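Local atomic coordinates of lysozyme M1 (Streptomyces coelicolor, PDB entry 1JFX), a protein that hydrolyses the beta-1,4 linkages between N-acetylmuramic acid and N-acetylglucosamine in bacterial peptidoglycan, acting as both a lysozyme and a diacetylmuramidase. Residues G72-W86 / W119-R133. Numbering follows the deposited sequence.
Sequences GTAQADYFASNGGGW and WINDFHARYKARTTR
Two neighbouring helices on the outside of the beta/alpha-barrel of this family 25 lysozyme pack here, with Gly72 against Trp119 and Phe123, and the loops that follow them meet through Trp86 and Arg133. The axes of 72-81 and 119-131 come within 7.3 Å at their closest and cross at -36°. Gly72 brings the backbones together: its CA lies over the Trp119 ring, 3.6 Å from the centroid of the six-membered ring, while Trp119 NE1 bonds to Ser70 O. The Phe123 side chain is a knob in the hole formed by Gly72, Gln75, Ala76 and Phe79, with Ala76 CB centred over its face. On the outer side Asp77 joins two arginines. Arg126 NH1 meets the syn lone pair of Asp77 OD2 at 2.9 Å, and Arg130 NH1 reaches Asp77 OD1 from the anti side at 2.8 Å, tilted out of the carboxylate plane. Bends at chi2 (-69°) and chi3 (-61°) curl Arg130 over Ala80 CB. Its NH2 bonds to Ser81 OG, and this bond and the one from NH1 to Asp77 OD1, both in the guanidinium plane, together fix the group's rotation. Beyond helix 72-81, Tyr127 OH donates to Gly84 O at 2.6 Å and also bonds to Gly95 N. Trp86 NE1 bonds to Thr92 O, and Arg133 NH2 to Leu212 O near the C-terminus. Arg133 CZ lies 4.7 Å from the centroid of the Trp86 six-membered ring, over its face, a cation-pi contact, and Arg133 CD makes a CH-pi contact 3.6 Å from the same centroid.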
loop_
_atom_site.group_PDB
_atom_site.type_symbol
_atom_site.label_atom_id
_atom_site.label_comp_id
_atom_site.label_asym_id
_atom_site.label_seq_id
_atom_site.Cartn_x
_atom_site.Cartn_y
_atom_site.Cartn_z
ATOM N N GLY A 72 -6.022 -15.480 4.265
ATOM C CA GLY A 72 -5.775 -14.402 3.320
ATOM C C GLY A 72 -7.055 -14.106 2.561
ATOM O O GLY A 72 -7.341 -12.961 2.221
ATOM N N THR A 73 -7.829 -15.148 2.279
ATOM C CA THR A 73 -9.092 -14.955 1.584
ATOM C C THR A 73 -10.021 -14.078 2.420
ATOM O O THR A 73 -10.608 -13.121 1.910
ATOM C CB THR A 73 -9.797 -16.303 1.322
ATOM O OG1 THR A 73 -8.979 -17.098 0.457
ATOM C CG2 THR A 73 -11.164 -16.078 0.662
ATOM N N ALA A 74 -10.154 -14.402 3.707
ATOM C CA ALA A 74 -11.042 -13.633 4.579
ATOM C C ALA A 74 -10.660 -12.161 4.708
ATOM O O ALA A 74 -11.526 -11.284 4.665
ATOM C CB ALA A 74 -11.101 -14.265 5.963
ATOM N N GLN A 75 -9.373 -11.872 4.875
ATOM C CA GLN A 75 -8.989 -10.481 5.011
ATOM C C GLN A 75 -9.098 -9.719 3.690
ATOM O O GLN A 75 -9.352 -8.521 3.704
ATOM C CB GLN A 75 -7.593 -10.349 5.643
ATOM C CG GLN A 75 -7.711 -10.409 7.165
ATOM C CD GLN A 75 -6.399 -10.405 7.922
ATOM O OE1 GLN A 75 -5.532 -9.552 7.706
ATOM N NE2 GLN A 75 -6.261 -11.354 8.852
ATOM N N ALA A 76 -8.936 -10.410 2.558
ATOM C CA ALA A 76 -9.078 -9.733 1.263
ATOM C C ALA A 76 -10.547 -9.316 1.082
ATOM O O ALA A 76 -10.828 -8.214 0.590
ATOM C CB ALA A 76 -8.632 -10.668 0.095
ATOM N N ASP A 77 -11.483 -10.185 1.465
ATOM C CA ASP A 77 -12.902 -9.840 1.338
ATOM C C ASP A 77 -13.238 -8.675 2.281
ATOM O O ASP A 77 -13.942 -7.736 1.896
ATOM C CB ASP A 77 -13.806 -11.047 1.659
ATOM C CG ASP A 77 -14.066 -11.936 0.450
ATOM O OD1 ASP A 77 -14.272 -11.393 -0.655
ATOM O OD2 ASP A 77 -14.082 -13.186 0.596
ATOM N N TYR A 78 -12.736 -8.731 3.512
ATOM C CA TYR A 78 -12.985 -7.672 4.485
ATOM C C TYR A 78 -12.498 -6.332 3.919
ATOM O O TYR A 78 -13.213 -5.338 3.933
ATOM C CB TYR A 78 -12.268 -8.004 5.803
ATOM C CG TYR A 78 -12.342 -6.905 6.843
ATOM C CD1 TYR A 78 -13.557 -6.307 7.171
ATOM C CD2 TYR A 78 -11.190 -6.454 7.484
ATOM C CE1 TYR A 78 -13.616 -5.276 8.116
ATOM C CE2 TYR A 78 -11.238 -5.427 8.426
ATOM C CZ TYR A 78 -12.451 -4.843 8.736
ATOM O OH TYR A 78 -12.512 -3.818 9.664
ATOM N N PHE A 79 -11.276 -6.327 3.398
ATOM C CA PHE A 79 -10.695 -5.128 2.799
ATOM C C PHE A 79 -11.518 -4.633 1.603
ATOM O O PHE A 79 -11.859 -3.450 1.507
ATOM C CB PHE A 79 -9.262 -5.448 2.354
ATOM C CG PHE A 79 -8.558 -4.318 1.642
ATOM C CD1 PHE A 79 -8.520 -3.028 2.178
ATOM C CD2 PHE A 79 -7.858 -4.579 0.466
ATOM C CE1 PHE A 79 -7.774 -2.009 1.547
ATOM C CE2 PHE A 79 -7.120 -3.592 -0.169
ATOM C CZ PHE A 79 -7.070 -2.296 0.371
ATOM N N ALA A 80 -11.844 -5.544 0.690
ATOM C CA ALA A 80 -12.602 -5.166 -0.505
ATOM C C ALA A 80 -13.987 -4.602 -0.187
ATOM O O ALA A 80 -14.524 -3.802 -0.963
ATOM C CB ALA A 80 -12.727 -6.369 -1.437
ATOM N N SER A 81 -14.562 -5.005 0.942
ATOM C CA SER A 81 -15.883 -4.516 1.332
ATOM C C SER A 81 -15.816 -3.265 2.199
ATOM O O SER A 81 -16.848 -2.635 2.478
ATOM C CB SER A 81 -16.636 -5.592 2.117
ATOM O OG SER A 81 -17.091 -6.629 1.268
ATOM N N ASN A 82 -14.608 -2.896 2.618
ATOM C CA ASN A 82 -14.462 -1.756 3.509
ATOM C C ASN A 82 -13.382 -0.757 3.139
ATOM O O ASN A 82 -12.580 -0.336 3.979
ATOM C CB ASN A 82 -14.268 -2.278 4.932
ATOM C CG ASN A 82 -15.504 -2.989 5.450
ATOM O OD1 ASN A 82 -16.388 -2.363 6.018
ATOM N ND2 ASN A 82 -15.587 -4.296 5.215
ATOM N N GLY A 83 -13.378 -0.367 1.872
ATOM C CA GLY A 83 -12.434 0.638 1.429
ATOM C C GLY A 83 -11.539 0.234 0.286
ATOM O O GLY A 83 -11.068 1.098 -0.449
ATOM N N GLY A 84 -11.338 -1.071 0.119
ATOM C CA GLY A 84 -10.452 -1.565 -0.923
ATOM C C GLY A 84 -11.034 -1.781 -2.306
ATOM O O GLY A 84 -10.342 -2.263 -3.206
ATOM N N GLY A 85 -12.304 -1.437 -2.485
ATOM C CA GLY A 85 -12.919 -1.616 -3.791
ATOM C C GLY A 85 -12.234 -0.755 -4.828
ATOM O O GLY A 85 -11.629 0.270 -4.511
ATOM N N TRP A 86 -12.321 -1.170 -6.083
ATOM C CA TRP A 86 -11.685 -0.413 -7.140
ATOM C C TRP A 86 -12.566 -0.295 -8.369
ATOM O O TRP A 86 -13.331 -1.201 -8.686
ATOM C CB TRP A 86 -10.361 -1.090 -7.564
ATOM C CG TRP A 86 -9.709 -0.398 -8.741
ATOM C CD1 TRP A 86 -8.871 0.685 -8.697
ATOM C CD2 TRP A 86 -9.950 -0.658 -10.138
ATOM N NE1 TRP A 86 -8.583 1.114 -9.971
ATOM C CE2 TRP A 86 -9.233 0.311 -10.872
ATOM C CE3 TRP A 86 -10.712 -1.611 -10.832
ATOM C CZ2 TRP A 86 -9.250 0.358 -12.273
ATOM C CZ3 TRP A 86 -10.732 -1.572 -12.218
ATOM C CH2 TRP A 86 -10.002 -0.590 -12.930
ATOM N N TRP A 119 -0.901 -17.788 2.307
ATOM C CA TRP A 119 -1.718 -16.684 2.812
ATOM C C TRP A 119 -1.706 -15.500 1.836
ATOM O O TRP A 119 -2.757 -14.923 1.513
ATOM C CB TRP A 119 -1.193 -16.246 4.193
ATOM C CG TRP A 119 -2.186 -15.427 5.005
ATOM C CD1 TRP A 119 -2.988 -15.886 6.009
ATOM C CD2 TRP A 119 -2.488 -14.027 4.857
ATOM N NE1 TRP A 119 -3.774 -14.865 6.499
ATOM C CE2 TRP A 119 -3.487 -13.714 5.806
ATOM C CE3 TRP A 119 -2.011 -13.008 4.012
ATOM C CZ2 TRP A 119 -4.022 -12.423 5.933
ATOM C CZ3 TRP A 119 -2.543 -11.721 4.138
ATOM C CH2 TRP A 119 -3.536 -11.444 5.089
ATOM N N ILE A 120 -0.513 -15.131 1.376
ATOM C CA ILE A 120 -0.363 -14.014 0.447
ATOM C C ILE A 120 -1.013 -14.359 -0.895
ATOM O O ILE A 120 -1.689 -13.532 -1.504
ATOM C CB ILE A 120 1.139 -13.675 0.257
ATOM C CG1 ILE A 120 1.706 -13.114 1.566
ATOM C CG2 ILE A 120 1.315 -12.676 -0.889
ATOM C CD1 ILE A 120 3.238 -13.121 1.641
ATOM N N ASN A 121 -0.827 -15.591 -1.351
ATOM C CA ASN A 121 -1.424 -15.998 -2.618
ATOM C C ASN A 121 -2.953 -15.940 -2.520
ATOM O O ASN A 121 -3.638 -15.519 -3.464
ATOM C CB ASN A 121 -0.998 -17.421 -2.970
ATOM C CG ASN A 121 -1.257 -17.750 -4.418
ATOM O OD1 ASN A 121 -0.702 -17.111 -5.312
ATOM N ND2 ASN A 121 -2.104 -18.737 -4.663
ATOM N N ASP A 122 -3.484 -16.359 -1.373
ATOM C CA ASP A 122 -4.926 -16.352 -1.161
ATOM C C ASP A 122 -5.466 -14.924 -1.131
ATOM O O ASP A 122 -6.531 -14.641 -1.694
ATOM C CB ASP A 122 -5.290 -17.071 0.144
ATOM C CG ASP A 122 -5.131 -18.585 0.053
ATOM O OD1 ASP A 122 -4.935 -19.110 -1.065
ATOM O OD2 ASP A 122 -5.229 -19.250 1.112
ATOM N N PHE A 123 -4.750 -14.024 -0.463
ATOM C CA PHE A 123 -5.188 -12.637 -0.407
ATOM C C PHE A 123 -5.181 -12.061 -1.823
ATOM O O PHE A 123 -6.128 -11.390 -2.245
ATOM C CB PHE A 123 -4.278 -11.808 0.517
ATOM C CG PHE A 123 -4.807 -10.423 0.818
ATOM C CD1 PHE A 123 -4.754 -9.407 -0.139
ATOM C CD2 PHE A 123 -5.377 -10.142 2.060
ATOM C CE1 PHE A 123 -5.270 -8.122 0.147
ATOM C CE2 PHE A 123 -5.885 -8.875 2.358
ATOM C CZ PHE A 123 -5.835 -7.859 1.400
ATOM N N HIS A 124 -4.121 -12.332 -2.572
ATOM C CA HIS A 124 -4.046 -11.827 -3.930
ATOM C C HIS A 124 -5.187 -12.385 -4.792
ATOM O O HIS A 124 -5.848 -11.644 -5.514
ATOM C CB HIS A 124 -2.685 -12.175 -4.564
ATOM C CG HIS A 124 -2.610 -11.867 -6.028
ATOM N ND1 HIS A 124 -3.205 -12.663 -6.986
ATOM C CD2 HIS A 124 -2.070 -10.817 -6.695
ATOM C CE1 HIS A 124 -3.040 -12.112 -8.176
ATOM N NE2 HIS A 124 -2.356 -10.991 -8.028
ATOM N N ALA A 125 -5.429 -13.689 -4.702
ATOM C CA ALA A 125 -6.475 -14.302 -5.511
ATOM C C ALA A 125 -7.845 -13.724 -5.208
ATOM O O ALA A 125 -8.608 -13.424 -6.132
ATOM C CB ALA A 125 -6.502 -15.803 -5.300
ATOM N N ARG A 126 -8.159 -13.557 -3.927
ATOM C CA ARG A 126 -9.475 -13.038 -3.567
ATOM C C ARG A 126 -9.609 -11.556 -3.885
ATOM O O ARG A 126 -10.673 -11.109 -4.338
ATOM C CB ARG A 126 -9.772 -13.300 -2.088
ATOM C CG ARG A 126 -11.171 -12.863 -1.625
ATOM C CD ARG A 126 -12.309 -13.395 -2.526
ATOM N NE ARG A 126 -12.267 -14.841 -2.766
ATOM C CZ ARG A 126 -13.038 -15.740 -2.152
ATOM N NH1 ARG A 126 -13.928 -15.372 -1.233
ATOM N NH2 ARG A 126 -12.947 -17.018 -2.492
ATOM N N TYR A 127 -8.549 -10.788 -3.668
ATOM C CA TYR A 127 -8.635 -9.366 -3.973
ATOM C C TYR A 127 -8.855 -9.187 -5.480
ATOM O O TYR A 127 -9.625 -8.312 -5.898
ATOM C CB TYR A 127 -7.366 -8.629 -3.532
ATOM C CG TYR A 127 -7.505 -7.137 -3.699
ATOM C CD1 TYR A 127 -8.385 -6.407 -2.892
ATOM C CD2 TYR A 127 -6.823 -6.459 -4.713
ATOM C CE1 TYR A 127 -8.595 -5.040 -3.104
ATOM C CE2 TYR A 127 -7.019 -5.094 -4.928
ATOM C CZ TYR A 127 -7.914 -4.392 -4.125
ATOM O OH TYR A 127 -8.141 -3.057 -4.372
ATOM N N LYS A 128 -8.201 -10.021 -6.288
ATOM C CA LYS A 128 -8.357 -9.916 -7.737
ATOM C C LYS A 128 -9.767 -10.340 -8.147
ATOM O O LYS A 128 -10.373 -9.722 -9.019
ATOM C CB LYS A 128 -7.312 -10.769 -8.466
ATOM C CG LYS A 128 -7.248 -10.485 -9.967
ATOM C CD LYS A 128 -6.016 -11.104 -10.612
ATOM C CE LYS A 128 -5.881 -10.670 -12.072
ATOM N NZ LYS A 128 -5.613 -9.203 -12.234
ATOM N N ALA A 129 -10.288 -11.389 -7.518
ATOM C CA ALA A 129 -11.642 -11.839 -7.836
ATOM C C ALA A 129 -12.630 -10.714 -7.503
ATOM O O ALA A 129 -13.593 -10.462 -8.238
ATOM C CB ALA A 129 -11.983 -13.099 -7.038
ATOM N N ARG A 130 -12.386 -10.017 -6.401
ATOM C CA ARG A 130 -13.286 -8.938 -6.005
ATOM C C ARG A 130 -13.202 -7.666 -6.846
ATOM O O ARG A 130 -14.231 -7.055 -7.155
ATOM C CB ARG A 130 -13.027 -8.533 -4.544
ATOM C CG ARG A 130 -13.415 -9.570 -3.482
ATOM C CD ARG A 130 -14.944 -9.742 -3.380
ATOM N NE ARG A 130 -15.651 -8.517 -2.995
ATOM C CZ ARG A 130 -15.905 -8.133 -1.751
ATOM N NH1 ARG A 130 -15.513 -8.871 -0.711
ATOM N NH2 ARG A 130 -16.577 -6.993 -1.546
ATOM N N THR A 131 -11.985 -7.283 -7.227
ATOM C CA THR A 131 -11.754 -6.011 -7.912
ATOM C C THR A 131 -11.194 -6.010 -9.335
ATOM O O THR A 131 -11.167 -4.956 -9.978
ATOM C CB THR A 131 -10.758 -5.150 -7.083
ATOM O OG1 THR A 131 -9.451 -5.736 -7.193
ATOM C CG2 THR A 131 -11.156 -5.107 -5.589
ATOM N N THR A 132 -10.736 -7.174 -9.795
ATOM C CA THR A 132 -10.061 -7.401 -11.084
ATOM C C THR A 132 -8.605 -6.942 -11.017
ATOM O O THR A 132 -7.852 -7.161 -11.958
ATOM C CB THR A 132 -10.711 -6.697 -12.344
ATOM O OG1 THR A 132 -10.406 -5.294 -12.354
ATOM C CG2 THR A 132 -12.221 -6.917 -12.374
ATOM N N ARG A 133 -8.194 -6.346 -9.898
ATOM C CA ARG A 133 -6.829 -5.840 -9.813
ATOM C C ARG A 133 -5.837 -6.699 -9.055
ATOM O O ARG A 133 -6.205 -7.420 -8.125
ATOM C CB ARG A 133 -6.810 -4.458 -9.148
ATOM C CG ARG A 133 -7.733 -3.405 -9.749
ATOM C CD ARG A 133 -7.466 -3.173 -11.244
ATOM N NE ARG A 133 -6.053 -2.933 -11.583
ATOM C CZ ARG A 133 -5.453 -1.742 -11.592
ATOM N NH1 ARG A 133 -6.122 -0.637 -11.272
ATOM N NH2 ARG A 133 -4.173 -1.651 -11.948
HETATM O O HOH W 1 -4.653 -18.045 3.705
HETATM O O HOH W 2 -8.276 -16.817 -2.175
HETATM O O HOH W 3 -7.626 -18.476 2.304
HETATM O O HOH W 4 -16.764 -8.992 2.293
HETATM O O HOH W 5 -13.577 -3.515 -10.548
#